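Local atomic coordinates of D-alanyl transferase DltD (Enterococcus faecium TX0133A04, PDB entry 6PFX), a protein that probably takes part in attaching D-alanine to lipoteichoic acid at the Gram-positive cell surface, as a DltD-family protein of the SGNH hydrolase clan. Residues Q38-F43 with R65-F70; M93-V98 with K284-V289; E288-I293 with Q359-F364. One frame throughout, in Å; residues are numbered along the deposited sequence.

Contact 1 comes first along the chain: it closes the beta-alpha-beta unit in which strand 39-43 leads through helix 56-62 to strand 68-71, an edge strand of the sheet within this chain. Contact 2 opens after contact 1 has closed and spans the much longer, largely helical excursion from strand 97-101 to strand 288-293. Contact 3 begins where contact 2 ends, sharing Glu288 and Val289, and brings helix 351-365 back against the sheet. The three therefore follow one another without nesting. Strand 97-101 lies between strands 39-43 and 288-293, and Ile361 touches both Phe42 and Tyr67, so helix 351-365 reaches contact 1 as well.

Contact 1. Residues Q38-F43 with R65-F70; sequences QYIPFF and RNYRPF
Strands 39-43 and 68-70 run parallel in direction with a twist of 45°, paired Tyr39 to Arg68, Ile40 to Pro69 and Pro41 to Phe70. The backbone bonds come from both strands: Arg68 N to Gln38 O, Ile40 N to Arg68 O, Phe70 N to Ile40 O and Phe42 N to Phe70 O. On the face carrying Tyr39, the aliphatic part of Arg68 runs alongside the phenol, with Arg68 CD 3.4 Å from Tyr39 CE1. A bend at chi3 (-68°) turns the guanidinium toward Gln38, and Arg68 NH1 makes a weak bond of 3.0 Å to Gln38 OE1, while Gln38 NE2 bonds to Glu36. Phe70 directs its edge at the face of Tyr39 in an offset edge-to-face pair, centroids 5.9 Å apart. This pairing closes a beta-alpha-beta crossover in the parallel sheet, consistent with the SGNH hydrolase clan, with helix 56-62 as the connection. Helix 9-18 meets Tyr39, Arg68 and Phe70 on their face; on the other face Pro69 meets helix 56-62, as does Tyr67 from the loop before the strand. There Pro69 CB sits over the Phe42 ring, 3.8 Å from its centroid in a CH-pi contact, displaced toward the rim. Toward the start of both segments, Ile40 CG1 packs 3.7 Å from Tyr67 CB, and both side chains also touch Leu365 of helix 351-365.

Contact 2. Residues M93-V98 with K284-V289; sequences MKNKKV and KNHNEV
Asn287 is the tight point of this contact: its amide nitrogen reaches across and bonds to two carbonyls of the facing turn, with Asn287 ND2 2.8 Å from Met93 O and 2.9 Å from Lys96 O. Both acceptors lie somewhat out of the amide plane, by 18° and 15°. Met93 O also receives the N-H of Lys96, the bond that closes the type II turn 93-96, so one carbonyl is gripped by two donors. With CG beside its own backbone N (chi1 -69°), Asn287 also brings its amide carbon to within 3.8 Å of Val98 CG2. Deeper in, Val98 and Val289 lie side by side on one face of the sheet, over Leu282 of helix 271-284. The other end is looser. Asn95 N donates to Asn285 O at 2.9 Å, but the side chains of Asn95 and His286 merely run alongside one another in solvent, Asn95 ND2 3.6 Å from His286 CB. Nearby a water joins Asn95 O to Glu288 N, where the direct bond from Glu288 N to Lys96 O is weak; regular pairing begins with Val98 N on Glu288 O. A Schellman motif at His286 closes helix 271-284 before strand 288-293 enters the central parallel sheet of an alpha/beta fold.

Contact 3. Residues E288-I293 with Q359-F364; sequences EVLFII and QQIRPF
Leu290 packs on two residues of the helix, Ile361 and Phe364, one turn apart. Its CB lies 3.8 Å from Phe364 CD2, while its branch methyl Leu290 CD2 comes 3.7 Å from Ile361 CG1, the two side chains crossing at about a right angle. Phe364 also reaches the start of the strand: Phe364 CZ is 3.5 Å from Glu288 O, which lies at the ring's edge in its plane, and 4.0 Å from Glu288 CB. Farther along the strand, Ile292 CD1 touches Ile361 CD1 at 4.1 Å, again with the side chains crossed. The side-chain atoms that meet here are apolar; the ring also lies beside strand backbone atoms. Torsions set the reach: Phe364 carries CG opposite its backbone N (chi1 176°), which sends the ring from the helix to the strand, and Leu290 likewise extends CG away from its N (chi1 170°) toward the helix. Gln360 CB also touches Leu290 CD2. Behind these residues, the carboxylate of Glu288 is hydrogen-bonded to Ser373 and forms a salt bridge with Arg329, a residue that the Leu290 and Phe364 side chains also touch. Lys97 of the neighbouring strand packs on Phe364, and Ile292 leans on Val99, Ile101 and Ala331 of the strands flanking its own. A bound glycerol, probably from the crystallisation liquor, lies about 3 Å from the Phe364 side chain. The short segments run nearly antiparallel, at 174° and 9.8 Å between axes, consistent with a helix covering one face of the parallel sheet in a three-layer alpha/beta/alpha fold of the SGNH hydrolase type.

Contact 1. Residues Q38-F43 with R65-F70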
loop_
_atom_site.group_PDB
_atom_site.type_symbol
_atom_site.label_atom_id
_atom_site.label_comp_id
_atom_site.label_asym_id
_atom_site.label_seq_id
_atom_site.Cartn_x
_atom_site.Cartn_y
_atom_site.Cartn_z
ATOM N N GLN A 38 -18.990 -0.303 -6.225
ATOM C CA GLN A 38 -18.225 0.470 -7.197
ATOM C C GLN A 38 -16.834 0.819 -6.689
ATOM O O GLN A 38 -15.931 1.047 -7.497
ATOM C CB GLN A 38 -18.963 1.752 -7.573
ATOM C CG GLN A 38 -19.112 2.735 -6.428
ATOM C CD GLN A 38 -19.723 4.058 -6.855
ATOM O OE1 GLN A 38 -19.504 4.527 -7.972
ATOM N NE2 GLN A 38 -20.484 4.672 -5.956
ATOM N N TYR A 39 -16.642 0.899 -5.373
ATOM C CA TYR A 39 -15.369 1.349 -4.816
ATOM C C TYR A 39 -14.431 0.173 -4.586
ATOM O O TYR A 39 -14.739 -0.741 -3.810
ATOM C CB TYR A 39 -15.574 2.149 -3.530
ATOM C CG TYR A 39 -16.063 3.532 -3.823
ATOM C CD1 TYR A 39 -15.230 4.466 -4.418
ATOM C CD2 TYR A 39 -17.360 3.903 -3.526
ATOM C CE1 TYR A 39 -15.677 5.725 -4.712
ATOM C CE2 TYR A 39 -17.813 5.160 -3.808
ATOM C CZ TYR A 39 -16.973 6.070 -4.408
ATOM O OH TYR A 39 -17.421 7.334 -4.701
ATOM N N ILE A 40 -13.283 0.212 -5.251
ATOM C CA ILE A 40 -12.262 -0.824 -5.165
ATOM C C ILE A 40 -11.074 -0.245 -4.393
ATOM O O ILE A 40 -10.503 0.768 -4.819
ATOM C CB ILE A 40 -11.832 -1.314 -6.563
ATOM C CG1 ILE A 40 -13.006 -1.975 -7.306
ATOM C CG2 ILE A 40 -10.594 -2.226 -6.454
ATOM C CD1 ILE A 40 -13.663 -3.171 -6.584
ATOM N N PRO A 41 -10.677 -0.837 -3.266
ATOM C CA PRO A 41 -9.561 -0.246 -2.510
ATOM C C PRO A 41 -8.240 -0.439 -3.243
ATOM O O PRO A 41 -7.958 -1.519 -3.771
ATOM C CB PRO A 41 -9.593 -0.997 -1.171
ATOM C CG PRO A 41 -10.191 -2.333 -1.520
ATOM C CD PRO A 41 -11.227 -2.036 -2.593
ATOM N N PHE A 42 -7.469 0.651 -3.334
ATOM C CA PHE A 42 -6.098 0.655 -3.842
ATOM C C PHE A 42 -5.194 1.009 -2.661
ATOM O O PHE A 42 -5.224 2.143 -2.163
ATOM C CB PHE A 42 -5.908 1.690 -4.949
ATOM C CG PHE A 42 -6.357 1.253 -6.325
ATOM C CD1 PHE A 42 -7.664 0.857 -6.575
ATOM C CD2 PHE A 42 -5.457 1.291 -7.385
ATOM C CE1 PHE A 42 -8.061 0.480 -7.858
ATOM C CE2 PHE A 42 -5.843 0.941 -8.655
ATOM C CZ PHE A 42 -7.150 0.537 -8.905
ATOM N N PHE A 43 -4.421 0.032 -2.202
ATOM C CA PHE A 43 -3.486 0.201 -1.103
ATOM C C PHE A 43 -2.096 0.479 -1.651
ATOM O O PHE A 43 -1.701 -0.040 -2.699
ATOM C CB PHE A 43 -3.421 -1.057 -0.229
ATOM C CG PHE A 43 -4.698 -1.361 0.505
ATOM C CD1 PHE A 43 -4.968 -0.772 1.732
ATOM C CD2 PHE A 43 -5.629 -2.241 -0.025
ATOM C CE1 PHE A 43 -6.146 -1.048 2.402
ATOM C CE2 PHE A 43 -6.806 -2.506 0.639
ATOM C CZ PHE A 43 -7.058 -1.921 1.857
ATOM N N ARG A 65 -15.504 3.239 -16.588
ATOM C CA ARG A 65 -15.449 1.884 -16.082
ATOM C C ARG A 65 -16.412 1.716 -14.911
ATOM O O ARG A 65 -16.884 2.681 -14.305
ATOM C CB ARG A 65 -14.017 1.538 -15.688
ATOM C CG ARG A 65 -13.032 1.718 -16.820
ATOM C CD ARG A 65 -11.663 1.170 -16.438
ATOM N NE ARG A 65 -10.748 1.326 -17.558
ATOM C CZ ARG A 65 -9.438 1.148 -17.493
ATOM N NH1 ARG A 65 -8.881 0.794 -16.354
ATOM N NH2 ARG A 65 -8.700 1.345 -18.575
ATOM N N ASN A 66 -16.657 0.459 -14.562
ATOM C CA ASN A 66 -17.650 0.099 -13.564
ATOM C C ASN A 66 -17.114 0.137 -12.130
ATOM O O ASN A 66 -17.735 -0.442 -11.228
ATOM C CB ASN A 66 -18.195 -1.295 -13.880
ATOM C CG ASN A 66 -19.516 -1.577 -13.200
ATOM O OD1 ASN A 66 -20.339 -0.679 -13.022
ATOM N ND2 ASN A 66 -19.726 -2.832 -12.811
ATOM N N TYR A 67 -15.975 0.785 -11.905
ATOM C CA TYR A 67 -15.421 0.943 -10.572
ATOM C C TYR A 67 -14.788 2.323 -10.461
ATOM O O TYR A 67 -14.463 2.969 -11.465
ATOM C CB TYR A 67 -14.348 -0.125 -10.250
ATOM C CG TYR A 67 -13.132 -0.000 -11.131
ATOM C CD1 TYR A 67 -13.096 -0.599 -12.377
ATOM C CD2 TYR A 67 -12.030 0.740 -10.724
ATOM C CE1 TYR A 67 -12.001 -0.471 -13.197
ATOM C CE2 TYR A 67 -10.940 0.878 -11.539
ATOM C CZ TYR A 67 -10.933 0.274 -12.782
ATOM O OH TYR A 67 -9.848 0.383 -13.627
ATOM N N ARG A 68 -14.584 2.744 -9.210
ATOM C CA ARG A 68 -13.758 3.892 -8.857
ATOM C C ARG A 68 -12.754 3.486 -7.797
ATOM O O ARG A 68 -13.132 2.913 -6.756
ATOM C CB ARG A 68 -14.679 5.008 -8.341
ATOM C CG ARG A 68 -13.964 6.276 -7.947
ATOM C CD ARG A 68 -14.925 7.426 -7.603
ATOM N NE ARG A 68 -15.675 7.930 -8.755
ATOM C CZ ARG A 68 -16.937 7.612 -9.035
ATOM N NH1 ARG A 68 -17.615 6.782 -8.256
ATOM N NH2 ARG A 68 -17.525 8.131 -10.103
ATOM N N PRO A 69 -11.462 3.738 -7.996
ATOM C CA PRO A 69 -10.504 3.447 -6.923
ATOM C C PRO A 69 -10.827 4.266 -5.681
ATOM O O PRO A 69 -11.233 5.426 -5.763
ATOM C CB PRO A 69 -9.146 3.833 -7.524
ATOM C CG PRO A 69 -9.380 3.867 -9.010
ATOM C CD PRO A 69 -10.806 4.273 -9.207
ATOM N N PHE A 70 -10.656 3.647 -4.520
ATOM C CA PHE A 70 -10.664 4.356 -3.246
ATOM C C PHE A 70 -9.223 4.278 -2.738
ATOM O O PHE A 70 -8.725 3.190 -2.430
ATOM C CB PHE A 70 -11.657 3.753 -2.260
ATOM C CG PHE A 70 -11.996 4.684 -1.147
ATOM C CD1 PHE A 70 -11.058 4.973 -0.175
ATOM C CD2 PHE A 70 -13.235 5.300 -1.087
ATOM C CE1 PHE A 70 -11.354 5.854 0.861
ATOM C CE2 PHE A 70 -13.533 6.195 -0.075
ATOM C CZ PHE A 70 -12.595 6.463 0.910
#

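Contact 2. Residues M93-V98 with K284-V289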
loop_
_atom_site.group_PDB
_atom_site.type_symbol
_atom_site.label_atom_id
_atom_site.label_comp_id
_atom_site.label_asym_id
_atom_site.label_seq_id
_atom_site.Cartn_x
_atom_site.Cartn_y
_atom_site.Cartn_z
ATOM N N MET A 93 -15.010 -5.316 3.693
ATOM C CA MET A 93 -14.034 -5.800 2.733
ATOM C C MET A 93 -14.321 -7.200 2.218
ATOM O O MET A 93 -13.623 -7.661 1.314
ATOM C CB MET A 93 -12.639 -5.815 3.372
ATOM C CG MET A 93 -12.080 -4.457 3.588
ATOM S SD MET A 93 -11.388 -3.844 2.052
ATOM C CE MET A 93 -9.945 -4.904 1.834
ATOM N N LYS A 94 -15.309 -7.897 2.760
ATOM C CA LYS A 94 -15.484 -9.295 2.397
ATOM C C LYS A 94 -15.676 -9.434 0.889
ATOM O O LYS A 94 -16.495 -8.738 0.280
ATOM C CB LYS A 94 -16.692 -9.872 3.140
ATOM C CG LYS A 94 -16.896 -11.370 2.902
ATOM C CD LYS A 94 -18.103 -11.924 3.637
ATOM C CE LYS A 94 -18.260 -13.414 3.362
ATOM N NZ LYS A 94 -19.449 -13.978 4.055
ATOM N N ASN A 95 -14.906 -10.334 0.286
ATOM C CA ASN A 95 -15.052 -10.749 -1.100
ATOM C C ASN A 95 -14.691 -9.667 -2.111
ATOM O O ASN A 95 -14.855 -9.890 -3.311
ATOM C CB ASN A 95 -16.475 -11.245 -1.414
ATOM C CG ASN A 95 -16.842 -12.491 -0.650
ATOM O OD1 ASN A 95 -17.926 -12.583 -0.077
ATOM N ND2 ASN A 95 -15.954 -13.469 -0.663
ATOM N N LYS A 96 -14.201 -8.512 -1.687
ATOM C CA LYS A 96 -13.863 -7.485 -2.658
ATOM C C LYS A 96 -12.573 -7.802 -3.414
ATOM O O LYS A 96 -11.657 -8.465 -2.915
ATOM C CB LYS A 96 -13.729 -6.126 -1.968
ATOM C CG LYS A 96 -15.053 -5.592 -1.418
ATOM C CD LYS A 96 -14.935 -4.170 -0.897
ATOM C CE LYS A 96 -14.881 -3.153 -2.029
ATOM N NZ LYS A 96 -16.181 -2.777 -2.667
ATOM N N LYS A 97 -12.513 -7.310 -4.642
ATOM C CA LYS A 97 -11.235 -7.189 -5.324
ATOM C C LYS A 97 -10.422 -6.040 -4.738
ATOM O O LYS A 97 -10.964 -5.019 -4.301
ATOM C CB LYS A 97 -11.462 -6.984 -6.821
ATOM C CG LYS A 97 -11.993 -8.241 -7.514
ATOM C CD LYS A 97 -12.119 -7.997 -8.998
ATOM C CE LYS A 97 -12.596 -9.215 -9.738
ATOM N NZ LYS A 97 -13.976 -9.546 -9.308
ATOM N N VAL A 98 -9.096 -6.233 -4.739
ATOM C CA VAL A 98 -8.128 -5.333 -4.118
ATOM C C VAL A 98 -6.938 -5.152 -5.051
ATOM O O VAL A 98 -6.477 -6.110 -5.679
ATOM C CB VAL A 98 -7.631 -5.913 -2.777
ATOM C CG1 VAL A 98 -6.606 -4.993 -2.130
ATOM C CG2 VAL A 98 -8.813 -6.187 -1.840
ATOM N N LYS A 284 -8.493 -14.053 4.967
ATOM C CA LYS A 284 -9.677 -14.287 5.798
ATOM C C LYS A 284 -10.919 -13.649 5.194
ATOM O O LYS A 284 -12.022 -14.186 5.343
ATOM C CB LYS A 284 -9.416 -13.816 7.231
ATOM C CG LYS A 284 -8.444 -14.752 7.956
ATOM C CD LYS A 284 -8.012 -14.266 9.335
ATOM C CE LYS A 284 -6.991 -15.220 9.974
ATOM N NZ LYS A 284 -6.350 -14.612 11.186
ATOM N N ASN A 285 -10.755 -12.531 4.488
ATOM C CA ASN A 285 -11.849 -11.865 3.800
ATOM C C ASN A 285 -12.175 -12.463 2.437
ATOM O O ASN A 285 -13.105 -11.986 1.772
ATOM C CB ASN A 285 -11.474 -10.411 3.510
ATOM C CG ASN A 285 -11.565 -9.531 4.701
ATOM O OD1 ASN A 285 -12.266 -9.829 5.668
ATOM N ND2 ASN A 285 -10.885 -8.395 4.626
ATOM N N HIS A 286 -11.416 -13.454 1.981
ATOM C CA HIS A 286 -11.575 -13.999 0.631
ATOM C C HIS A 286 -11.464 -12.909 -0.438
ATOM O O HIS A 286 -12.195 -12.903 -1.435
ATOM C CB HIS A 286 -12.864 -14.820 0.520
ATOM C CG HIS A 286 -12.977 -15.883 1.575
ATOM N ND1 HIS A 286 -12.184 -17.012 1.580
ATOM C CD2 HIS A 286 -13.762 -15.972 2.674
ATOM C CE1 HIS A 286 -12.486 -17.756 2.629
ATOM N NE2 HIS A 286 -13.441 -17.148 3.310
ATOM N N ASN A 287 -10.528 -11.983 -0.239
ATOM C CA ASN A 287 -10.264 -10.971 -1.243
ATOM C C ASN A 287 -9.472 -11.589 -2.388
ATOM O O ASN A 287 -8.547 -12.370 -2.167
ATOM C CB ASN A 287 -9.413 -9.843 -0.663
ATOM C CG ASN A 287 -10.148 -9.014 0.351
ATOM O OD1 ASN A 287 -9.696 -8.851 1.477
ATOM N ND2 ASN A 287 -11.302 -8.500 -0.035
ATOM N N GLU A 288 -9.812 -11.217 -3.612
ATOM C CA GLU A 288 -8.936 -11.454 -4.748
ATOM C C GLU A 288 -8.089 -10.200 -4.911
ATOM O O GLU A 288 -8.613 -9.085 -4.837
ATOM C CB GLU A 288 -9.741 -11.716 -6.013
ATOM C CG GLU A 288 -10.497 -13.058 -5.989
ATOM C CD GLU A 288 -9.593 -14.278 -6.193
ATOM O OE1 GLU A 288 -8.407 -14.130 -6.558
ATOM O OE2 GLU A 288 -10.074 -15.414 -5.985
ATOM N N VAL A 289 -6.786 -10.373 -5.083
ATOM C CA VAL A 289 -5.861 -9.250 -5.019
ATOM C C VAL A 289 -4.949 -9.269 -6.235
ATOM O O VAL A 289 -4.482 -10.332 -6.657
ATOM C CB VAL A 289 -4.990 -9.287 -3.736
ATOM C CG1 VAL A 289 -4.253 -7.959 -3.528
ATOM C CG2 VAL A 289 -5.791 -9.649 -2.508
HETATM O O HOH W 1 -12.717 -11.070 -4.564
#

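Contact 3. Residues E288-I293 with Q359-F364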
loop_
_atom_site.group_PDB
_atom_site.type_symbol
_atom_site.label_atom_id
_atom_site.label_comp_id
_atom_site.label_asym_id
_atom_site.label_seq_id
_atom_site.Cartn_x
_atom_site.Cartn_y
_atom_site.Cartn_z
ATOM N N GLU A 288 -9.812 -11.217 -3.612
ATOM C CA GLU A 288 -8.936 -11.454 -4.748
ATOM C C GLU A 288 -8.089 -10.200 -4.911
ATOM O O GLU A 288 -8.613 -9.085 -4.837
ATOM C CB GLU A 288 -9.741 -11.716 -6.013
ATOM C CG GLU A 288 -10.497 -13.058 -5.989
ATOM C CD GLU A 288 -9.593 -14.278 -6.193
ATOM O OE1 GLU A 288 -8.407 -14.130 -6.558
ATOM O OE2 GLU A 288 -10.074 -15.414 -5.985
ATOM N N VAL A 289 -6.786 -10.373 -5.083
ATOM C CA VAL A 289 -5.861 -9.250 -5.019
ATOM C C VAL A 289 -4.949 -9.269 -6.235
ATOM O O VAL A 289 -4.482 -10.332 -6.657
ATOM C CB VAL A 289 -4.990 -9.287 -3.736
ATOM C CG1 VAL A 289 -4.253 -7.959 -3.528
ATOM C CG2 VAL A 289 -5.791 -9.649 -2.508
ATOM N N LEU A 290 -4.692 -8.081 -6.787
ATOM C CA LEU A 290 -3.595 -7.842 -7.719
ATOM C C LEU A 290 -2.511 -7.062 -6.980
ATOM O O LEU A 290 -2.747 -5.932 -6.531
ATOM C CB LEU A 290 -4.058 -7.062 -8.955
ATOM C CG LEU A 290 -2.957 -6.551 -9.901
ATOM C CD1 LEU A 290 -2.176 -7.695 -10.564
ATOM C CD2 LEU A 290 -3.529 -5.605 -10.980
ATOM N N PHE A 291 -1.337 -7.673 -6.835
ATOM C CA PHE A 291 -0.174 -7.012 -6.261
ATOM C C PHE A 291 0.687 -6.458 -7.388
ATOM O O PHE A 291 0.844 -7.101 -8.428
ATOM C CB PHE A 291 0.660 -7.981 -5.413
ATOM C CG PHE A 291 -0.063 -8.484 -4.188
ATOM C CD1 PHE A 291 -0.049 -7.750 -3.017
ATOM C CD2 PHE A 291 -0.756 -9.686 -4.212
ATOM C CE1 PHE A 291 -0.718 -8.195 -1.879
ATOM C CE2 PHE A 291 -1.439 -10.141 -3.076
ATOM C CZ PHE A 291 -1.409 -9.395 -1.910
ATOM N N ILE A 292 1.212 -5.250 -7.186
ATOM C CA ILE A 292 2.084 -4.565 -8.145
ATOM C C ILE A 292 3.399 -4.256 -7.444
ATOM O O ILE A 292 3.399 -3.671 -6.353
ATOM C CB ILE A 292 1.416 -3.278 -8.687
ATOM C CG1 ILE A 292 0.072 -3.643 -9.330
ATOM C CG2 ILE A 292 2.356 -2.529 -9.654
ATOM C CD1 ILE A 292 -0.832 -2.472 -9.683
ATOM N N ILE A 293 4.514 -4.633 -8.080
ATOM C CA ILE A 293 5.855 -4.394 -7.555
ATOM C C ILE A 293 6.568 -3.472 -8.532
ATOM O O ILE A 293 6.902 -3.900 -9.648
ATOM C CB ILE A 293 6.665 -5.687 -7.439
ATOM C CG1 ILE A 293 5.894 -6.742 -6.653
ATOM C CG2 ILE A 293 7.964 -5.372 -6.715
ATOM C CD1 ILE A 293 6.577 -8.104 -6.553
ATOM N N GLN A 359 -2.690 -2.417 -17.718
ATOM C CA GLN A 359 -2.850 -3.613 -18.539
ATOM C C GLN A 359 -3.191 -4.837 -17.703
ATOM O O GLN A 359 -3.676 -5.838 -18.244
ATOM C CB GLN A 359 -1.597 -3.862 -19.368
ATOM C CG GLN A 359 -1.143 -2.640 -20.177
ATOM C CD GLN A 359 -2.262 -1.921 -20.909
ATOM O OE1 GLN A 359 -2.958 -2.510 -21.734
ATOM N NE2 GLN A 359 -2.459 -0.641 -20.592
ATOM N N GLN A 360 -2.896 -4.805 -16.414
ATOM C CA GLN A 360 -3.300 -5.877 -15.522
ATOM C C GLN A 360 -4.448 -5.469 -14.619
ATOM O O GLN A 360 -5.284 -6.315 -14.304
ATOM C CB GLN A 360 -2.091 -6.398 -14.737
ATOM C CG GLN A 360 -1.045 -6.993 -15.715
ATOM C CD GLN A 360 0.163 -7.591 -15.039
ATOM O OE1 GLN A 360 0.044 -8.433 -14.140
ATOM N NE2 GLN A 360 1.348 -7.170 -15.479
ATOM N N ILE A 361 -4.547 -4.189 -14.244
ATOM C CA ILE A 361 -5.670 -3.745 -13.422
ATOM C C ILE A 361 -6.980 -3.882 -14.185
ATOM O O ILE A 361 -7.979 -4.379 -13.652
ATOM C CB ILE A 361 -5.476 -2.286 -12.957
ATOM C CG1 ILE A 361 -4.344 -2.176 -11.936
ATOM C CG2 ILE A 361 -6.813 -1.698 -12.449
ATOM C CD1 ILE A 361 -3.836 -0.727 -11.771
ATOM N N ARG A 362 -7.005 -3.404 -15.433
ATOM C CA ARG A 362 -8.242 -3.354 -16.201
ATOM C C ARG A 362 -8.853 -4.731 -16.407
ATOM O O ARG A 362 -10.029 -4.916 -16.040
ATOM C CB ARG A 362 -8.007 -2.629 -17.541
ATOM C CG ARG A 362 -9.282 -2.361 -18.361
ATOM C CD ARG A 362 -8.961 -1.980 -19.809
ATOM N NE ARG A 362 -8.165 -3.020 -20.455
ATOM C CZ ARG A 362 -8.628 -4.217 -20.808
ATOM N NH1 ARG A 362 -9.897 -4.543 -20.588
ATOM N NH2 ARG A 362 -7.814 -5.091 -21.385
ATOM N N PRO A 363 -8.158 -5.735 -16.941
ATOM C CA PRO A 363 -8.832 -7.030 -17.129
ATOM C C PRO A 363 -9.235 -7.708 -15.822
ATOM O O PRO A 363 -10.231 -8.446 -15.796
ATOM C CB PRO A 363 -7.816 -7.846 -17.930
ATOM C CG PRO A 363 -6.489 -7.235 -17.568
ATOM C CD PRO A 363 -6.763 -5.763 -17.425
ATOM N N PHE A 364 -8.506 -7.457 -14.730
ATOM C CA PHE A 364 -8.879 -7.972 -13.413
ATOM C C PHE A 364 -10.204 -7.381 -12.959
ATOM O O PHE A 364 -11.165 -8.107 -12.696
ATOM C CB PHE A 364 -7.763 -7.627 -12.418
ATOM C CG PHE A 364 -8.032 -8.015 -10.977
ATOM C CD1 PHE A 364 -8.512 -9.268 -10.641
ATOM C CD2 PHE A 364 -7.750 -7.118 -9.956
ATOM C CE1 PHE A 364 -8.737 -9.619 -9.290
ATOM C CE2 PHE A 364 -7.932 -7.457 -8.632
ATOM C CZ PHE A 364 -8.452 -8.710 -8.292
#